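Local coordinates for protein putative oxidoreductase (Bacteroides fragilis NCTC 9343, PDB 3EOF) that binds flavin mononucleotide in a nitroreductase-type fold and probably acts as a flavin-dependent oxidoreductase, perhaps using NADPH, at residues 10-15 with 164-169; 126-131 with 155-160. All coordinates share one frame; numbering follows the deposited sequence.

Interaction 1: residues 10-15 with 164-169; sequences RTIRKY and ESPKQV. With FMN (flavin mononucleotide), chain C.
Arg10 lies against Pro166 and Gln168 where two loops of a nitroreductase-type flavoprotein run side by side in nearly opposite directions, and it opens a worked example of how a flavin site is built from loop backbone and arginines. The chain of Arg10 bends at chi2 and chi3, bringing CD to 4.0 Å from CG of Pro166 and NH1 onto the carbonyl oxygen of Pro166 (2.9 Å). That oxygen sits at the edge of the guanidinium, only 9° out of its plane, whereas CB of Gln168 lies over one face. NH2 bonds to the Asn8 carbonyl, and the amide of Gln168 is held by Lys7 and Arg9 carbonyls. Thr11 turns to the cofactor: its backbone N donates to FMN O3P and its OG1 to FMN O1P (2.7 Å), two bonds from this one residue to the phosphate. Ile12 sends CD1 against CD of Pro166 (3.7 Å). Arg13 works in two directions. Its backbone N gives an almost straight bond to OE2 of Glu164, at 2.7 Å, reaching the anti side of the carboxylate but 28° out of its plane. Its side chain, extended from CG to NE, reaches the flavin, where NE donates to FMN O2 and NH2 to FMN N1, with a further weak bond from NH2 to O2. This positive group beside the pyrimidine end would probably favour a reduced, anionic flavin, as in related enzymes. Lys14 crosses Glu164 at about a right angle, its CG 3.4 Å from OE1. The carboxylate has a second task: a water donates to OE2 of Glu164 (2.6 Å) and to the carbonyl oxygen of Thr11, while accepting from NH1 of Arg13 at 3.0 Å.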
# COMPACT_ATOMS: atom_id res chain seq x y z
N ARG A 10 7.26 -14.55 8.15
CA ARG A 10 7.08 -13.95 9.42
C ARG A 10 8.01 -12.76 9.45
O ARG A 10 9.03 -12.75 8.76
CB ARG A 10 7.34 -14.96 10.54
CG ARG A 10 8.71 -15.48 10.59
CD ARG A 10 8.71 -16.86 11.11
NE ARG A 10 8.22 -17.81 10.12
CZ ARG A 10 7.83 -19.05 10.41
NH1 ARG A 10 7.85 -19.49 11.67
NH2 ARG A 10 7.39 -19.86 9.46
N THR A 11 7.64 -11.79 10.27
CA THR A 11 8.41 -10.59 10.45
C THR A 11 9.67 -10.96 11.25
O THR A 11 9.60 -11.71 12.22
CB THR A 11 7.57 -9.47 11.22
OG1 THR A 11 6.57 -8.93 10.35
CG2 THR A 11 8.45 -8.34 11.62
N ILE A 12 10.80 -10.37 10.84
CA ILE A 12 12.07 -10.61 11.46
C ILE A 12 12.55 -9.29 11.95
O ILE A 12 12.60 -8.31 11.18
CB ILE A 12 13.08 -11.22 10.47
CG1 ILE A 12 12.56 -12.57 9.92
CG2 ILE A 12 14.42 -11.35 11.14
CD1 ILE A 12 12.41 -13.69 10.98
N ARG A 13 12.89 -9.26 13.24
CA ARG A 13 13.32 -8.08 13.96
C ARG A 13 14.75 -8.16 14.52
O ARG A 13 15.22 -7.22 15.15
CB ARG A 13 12.37 -7.83 15.13
CG ARG A 13 10.94 -7.53 14.74
CD ARG A 13 10.04 -7.47 15.94
NE ARG A 13 8.69 -7.07 15.56
CZ ARG A 13 7.72 -7.89 15.15
NH1 ARG A 13 7.90 -9.20 15.03
NH2 ARG A 13 6.53 -7.40 14.84
N LYS A 14 15.42 -9.30 14.35
CA LYS A 14 16.77 -9.50 14.86
C LYS A 14 17.58 -9.89 13.64
O LYS A 14 17.15 -10.77 12.90
CB LYS A 14 16.82 -10.65 15.87
CG LYS A 14 15.94 -10.53 17.06
CD LYS A 14 16.48 -9.57 18.05
CE LYS A 14 15.56 -9.51 19.28
NZ LYS A 14 15.37 -10.84 19.93
N TYR A 15 18.73 -9.25 13.44
CA TYR A 15 19.51 -9.45 12.23
C TYR A 15 20.92 -9.86 12.56
O TYR A 15 21.49 -9.54 13.62
CB TYR A 15 19.51 -8.19 11.36
CG TYR A 15 18.10 -7.62 11.23
CD1 TYR A 15 17.18 -8.20 10.36
CD2 TYR A 15 17.68 -6.57 12.05
CE1 TYR A 15 15.87 -7.71 10.29
CE2 TYR A 15 16.37 -6.06 11.96
CZ TYR A 15 15.48 -6.63 11.09
OH TYR A 15 14.21 -6.13 11.02
N GLU A 164 16.91 -14.67 14.01
CA GLU A 164 15.88 -15.26 14.85
C GLU A 164 14.98 -16.10 13.98
O GLU A 164 14.84 -15.84 12.79
CB GLU A 164 15.04 -14.21 15.58
CG GLU A 164 14.29 -13.27 14.66
CD GLU A 164 13.33 -12.36 15.39
OE1 GLU A 164 13.19 -12.52 16.62
OE2 GLU A 164 12.73 -11.47 14.73
N SER A 165 14.36 -17.08 14.61
CA SER A 165 13.46 -18.01 13.95
C SER A 165 12.22 -18.03 14.81
O SER A 165 12.00 -18.97 15.55
CB SER A 165 14.08 -19.38 13.86
OG SER A 165 15.29 -19.33 13.14
N PRO A 166 11.42 -16.96 14.75
CA PRO A 166 10.25 -16.83 15.56
C PRO A 166 9.10 -17.72 15.10
O PRO A 166 9.12 -18.25 13.97
CB PRO A 166 9.91 -15.36 15.42
CG PRO A 166 10.42 -14.99 14.16
CD PRO A 166 11.59 -15.77 13.88
N LYS A 167 8.17 -17.94 16.02
CA LYS A 167 7.00 -18.73 15.73
C LYS A 167 6.19 -17.78 14.83
O LYS A 167 6.29 -16.55 14.96
CB LYS A 167 6.24 -19.10 17.03
CG LYS A 167 5.31 -20.32 16.91
CD LYS A 167 4.36 -20.62 18.14
CE LYS A 167 3.00 -19.90 18.05
NZ LYS A 167 1.96 -20.47 18.99
N GLN A 168 5.46 -18.34 13.88
CA GLN A 168 4.63 -17.55 13.00
C GLN A 168 3.42 -17.08 13.78
O GLN A 168 2.92 -17.79 14.65
CB GLN A 168 4.19 -18.39 11.82
CG GLN A 168 3.66 -17.58 10.69
CD GLN A 168 3.43 -18.41 9.45
OE1 GLN A 168 2.90 -19.50 9.52
NE2 GLN A 168 3.80 -17.87 8.30
N VAL A 169 2.97 -15.85 13.53
CA VAL A 169 1.79 -15.39 14.24
C VAL A 169 0.55 -15.87 13.44
O VAL A 169 0.63 -16.26 12.29
CB VAL A 169 1.79 -13.85 14.53
CG1 VAL A 169 3.19 -13.36 14.86
CG2 VAL A 169 1.27 -13.13 13.40
N1 FMN C . 6.34 -4.46 13.93
C2 FMN C . 7.04 -3.85 14.98
O2 FMN C . 7.72 -4.52 15.77
N3 FMN C . 6.94 -2.47 15.20
C4 FMN C . 6.16 -1.63 14.38
O4 FMN C . 6.43 -0.37 14.34
C4A FMN C . 5.45 -2.28 13.33
N5 FMN C . 4.65 -1.52 12.48
C5A FMN C . 3.97 -2.09 11.41
C6 FMN C . 3.21 -1.24 10.60
C7 FMN C . 2.49 -1.74 9.53
C7M FMN C . 1.67 -0.77 8.72
C8 FMN C . 2.53 -3.11 9.26
C8M FMN C . 1.95 -3.58 7.97
C9 FMN C . 3.30 -3.97 10.07
C9A FMN C . 4.04 -3.49 11.17
N10 FMN C . 4.83 -4.28 12.04
C10 FMN C . 5.53 -3.69 13.10
C1' FMN C . 4.89 -5.80 11.91
C2' FMN C . 3.60 -6.40 12.44
O2' FMN C . 3.58 -6.25 13.87
C3' FMN C . 3.40 -7.83 11.96
O3' FMN C . 3.21 -7.91 10.54
C4' FMN C . 2.21 -8.52 12.65
O4' FMN C . 2.49 -8.75 14.02
C5' FMN C . 2.00 -9.88 12.05
O5' FMN C . 3.28 -10.51 12.15
P FMN C . 3.97 -11.26 10.88
O1P FMN C . 4.30 -10.25 9.76
O2P FMN C . 2.98 -12.27 10.35
O3P FMN C . 5.16 -12.02 11.48
O HOH W 1 5.64 -21.12 13.16
O HOH W 2 5.07 -22.20 9.72
O HOH W 3 10.14 -11.19 14.94

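Interaction 2: residues 126-131 with 155-160; sequences LGICYL and TTVTVG. With FMN (flavin mononucleotide), chain C.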
# COMPACT_ATOMS: atom_id res chain seq x y z
N LEU A 126 16.22 -12.75 3.16
CA LEU A 126 16.31 -11.68 4.18
C LEU A 126 15.05 -11.64 5.07
O LEU A 126 14.04 -12.29 4.80
CB LEU A 126 16.53 -10.35 3.49
CG LEU A 126 17.77 -10.14 2.63
CD1 LEU A 126 17.56 -9.01 1.58
CD2 LEU A 126 19.00 -9.87 3.46
N GLY A 127 15.14 -10.92 6.18
CA GLY A 127 14.02 -10.74 7.06
C GLY A 127 13.75 -9.24 7.08
O GLY A 127 14.65 -8.43 7.04
N ILE A 128 12.49 -8.88 7.13
CA ILE A 128 12.07 -7.51 7.12
C ILE A 128 11.08 -7.27 8.28
O ILE A 128 10.51 -8.18 8.86
CB ILE A 128 11.40 -7.14 5.75
CG1 ILE A 128 10.06 -7.86 5.58
CG2 ILE A 128 12.34 -7.46 4.52
CD1 ILE A 128 8.84 -7.22 6.24
N CYS A 129 10.89 -6.00 8.58
CA CYS A 129 9.95 -5.54 9.57
C CYS A 129 9.54 -4.13 9.16
O CYS A 129 10.38 -3.29 8.86
CB CYS A 129 10.57 -5.48 10.96
SG CYS A 129 9.40 -5.02 12.22
N TYR A 130 8.24 -3.89 9.10
CA TYR A 130 7.76 -2.57 8.79
C TYR A 130 7.73 -1.81 10.10
O TYR A 130 7.50 -2.42 11.13
CB TYR A 130 6.34 -2.63 8.26
CG TYR A 130 6.18 -3.06 6.79
CD1 TYR A 130 6.16 -2.11 5.79
CD2 TYR A 130 5.99 -4.35 6.43
CE1 TYR A 130 5.95 -2.45 4.45
CE2 TYR A 130 5.79 -4.72 5.08
CZ TYR A 130 5.77 -3.71 4.10
OH TYR A 130 5.60 -3.95 2.74
N LEU A 131 7.98 -0.51 10.05
CA LEU A 131 7.84 0.34 11.22
C LEU A 131 6.63 1.28 10.91
O LEU A 131 6.62 2.11 9.92
CB LEU A 131 9.13 1.11 11.55
CG LEU A 131 10.48 0.37 11.49
CD1 LEU A 131 11.62 1.39 11.51
CD2 LEU A 131 10.64 -0.71 12.59
N THR A 155 6.13 4.48 4.78
CA THR A 155 6.54 3.45 5.72
C THR A 155 8.06 3.22 5.66
O THR A 155 8.72 3.68 4.74
CB THR A 155 5.80 2.14 5.57
OG1 THR A 155 6.08 1.32 6.72
CG2 THR A 155 6.22 1.46 4.30
N THR A 156 8.57 2.52 6.67
CA THR A 156 9.97 2.22 6.83
C THR A 156 10.11 0.76 7.07
O THR A 156 9.31 0.19 7.79
CB THR A 156 10.57 2.98 8.03
OG1 THR A 156 10.27 4.37 7.85
CG2 THR A 156 12.11 2.75 8.09
N VAL A 157 11.10 0.16 6.42
CA VAL A 157 11.37 -1.25 6.54
C VAL A 157 12.81 -1.45 6.93
O VAL A 157 13.73 -0.97 6.25
CB VAL A 157 11.09 -1.94 5.23
CG1 VAL A 157 11.52 -3.41 5.21
CG2 VAL A 157 9.61 -1.80 4.89
N THR A 158 13.01 -2.18 8.02
CA THR A 158 14.33 -2.63 8.48
C THR A 158 14.54 -4.00 7.80
O THR A 158 13.63 -4.83 7.77
CB THR A 158 14.38 -2.65 10.00
OG1 THR A 158 13.39 -3.55 10.51
CG2 THR A 158 14.11 -1.18 10.53
N VAL A 159 15.70 -4.18 7.20
CA VAL A 159 16.04 -5.35 6.40
C VAL A 159 17.40 -5.89 6.84
O VAL A 159 18.35 -5.11 7.09
CB VAL A 159 16.32 -5.01 4.88
CG1 VAL A 159 16.02 -6.22 4.02
CG2 VAL A 159 15.58 -3.82 4.40
N GLY A 160 17.51 -7.22 6.89
CA GLY A 160 18.76 -7.86 7.25
C GLY A 160 18.63 -9.34 7.08
O GLY A 160 17.57 -9.83 6.77
N1 FMN C . 6.34 -4.46 13.93
C2 FMN C . 7.04 -3.85 14.98
O2 FMN C . 7.72 -4.52 15.77
N3 FMN C . 6.94 -2.47 15.20
C4 FMN C . 6.16 -1.63 14.38
O4 FMN C . 6.43 -0.37 14.34
C4A FMN C . 5.45 -2.28 13.33
N5 FMN C . 4.65 -1.52 12.48
C5A FMN C . 3.97 -2.09 11.41
C6 FMN C . 3.21 -1.24 10.60
C7 FMN C . 2.49 -1.74 9.53
C7M FMN C . 1.67 -0.77 8.72
C8 FMN C . 2.53 -3.11 9.26
C8M FMN C . 1.95 -3.58 7.97
C9 FMN C . 3.30 -3.97 10.07
C9A FMN C . 4.04 -3.49 11.17
N10 FMN C . 4.83 -4.28 12.04
C10 FMN C . 5.53 -3.69 13.10
C1' FMN C . 4.89 -5.80 11.91
C2' FMN C . 3.60 -6.40 12.44
O2' FMN C . 3.58 -6.25 13.87
C3' FMN C . 3.40 -7.83 11.96
O3' FMN C . 3.21 -7.91 10.54
C4' FMN C . 2.21 -8.52 12.65
O4' FMN C . 2.49 -8.75 14.02
C5' FMN C . 2.00 -9.88 12.05
O5' FMN C . 3.28 -10.51 12.15
P FMN C . 3.97 -11.26 10.88
O1P FMN C . 4.30 -10.25 9.76
O2P FMN C . 2.98 -12.27 10.35
O3P FMN C . 5.16 -12.02 11.48
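Tyr130 packs against Val157 and Thr155 where strand 127-131 pairs antiparallel with residues 155-160 of strand 151-160, and its side chain reads as a bridge between cofactor and protein core. CB rests beside the flavin, 3.8 Å from FMN C9. With chi1 at -78°, CG sits beside the backbone N and the ring lies alongside Val157. CD1 and CE1 take most of that contact: CG2 of Val157 stands over the ring face, 4.0 Å from the centroid, in a CH-pi contact, while OG1 of Thr155 meets CD1 at the ring edge. At the tip, OH bonds to Gln115 of helix 100-123.

The backbone sets this register. Gly127 and Gly160 exchange two bonds, as do Cys129 and Thr158, and Leu131 N donates to Thr156 O (2.7 Å). On the face that carries Cys129, CD1 of Leu131 touches CG2 of both Thr156 and Thr158. Chi1 of -176° swings SG of Cys129 to 3.5 Å from FMN N1, and the carbonyl oxygen of Tyr130 approaches FMN C4A at 3.0 Å. The outermost strand of this chain's antiparallel sheet thus lines the isoalloxazine site, the arrangement of the FMN-dependent nitroreductase fold.

Interactions 1 and 2, with centres 11 Å apart, meet directly and serve one FMN. The 10-15 loop runs beside strand 127-131: Ile12 N lies 3.0 Å from Ile128 O, a probable backbone hydrogen bond, and Tyr15 OH approaches Thr158 OG1 at 2.8 Å, also a probable bond. Packing between Ile12 O and Cys129 CB (3.5 Å) fills in the seam. Their shares of the cofactor differ, since interaction 1 supplies hydrogen bonds to the phosphate and to N1 and O2, while interaction 2 meets the isoalloxazine through Cys129 SG, Tyr130 and Leu131. The second subunit touches both, and its Thr37 N donates to FMN, consistent with a pocket completed across the dimer interface.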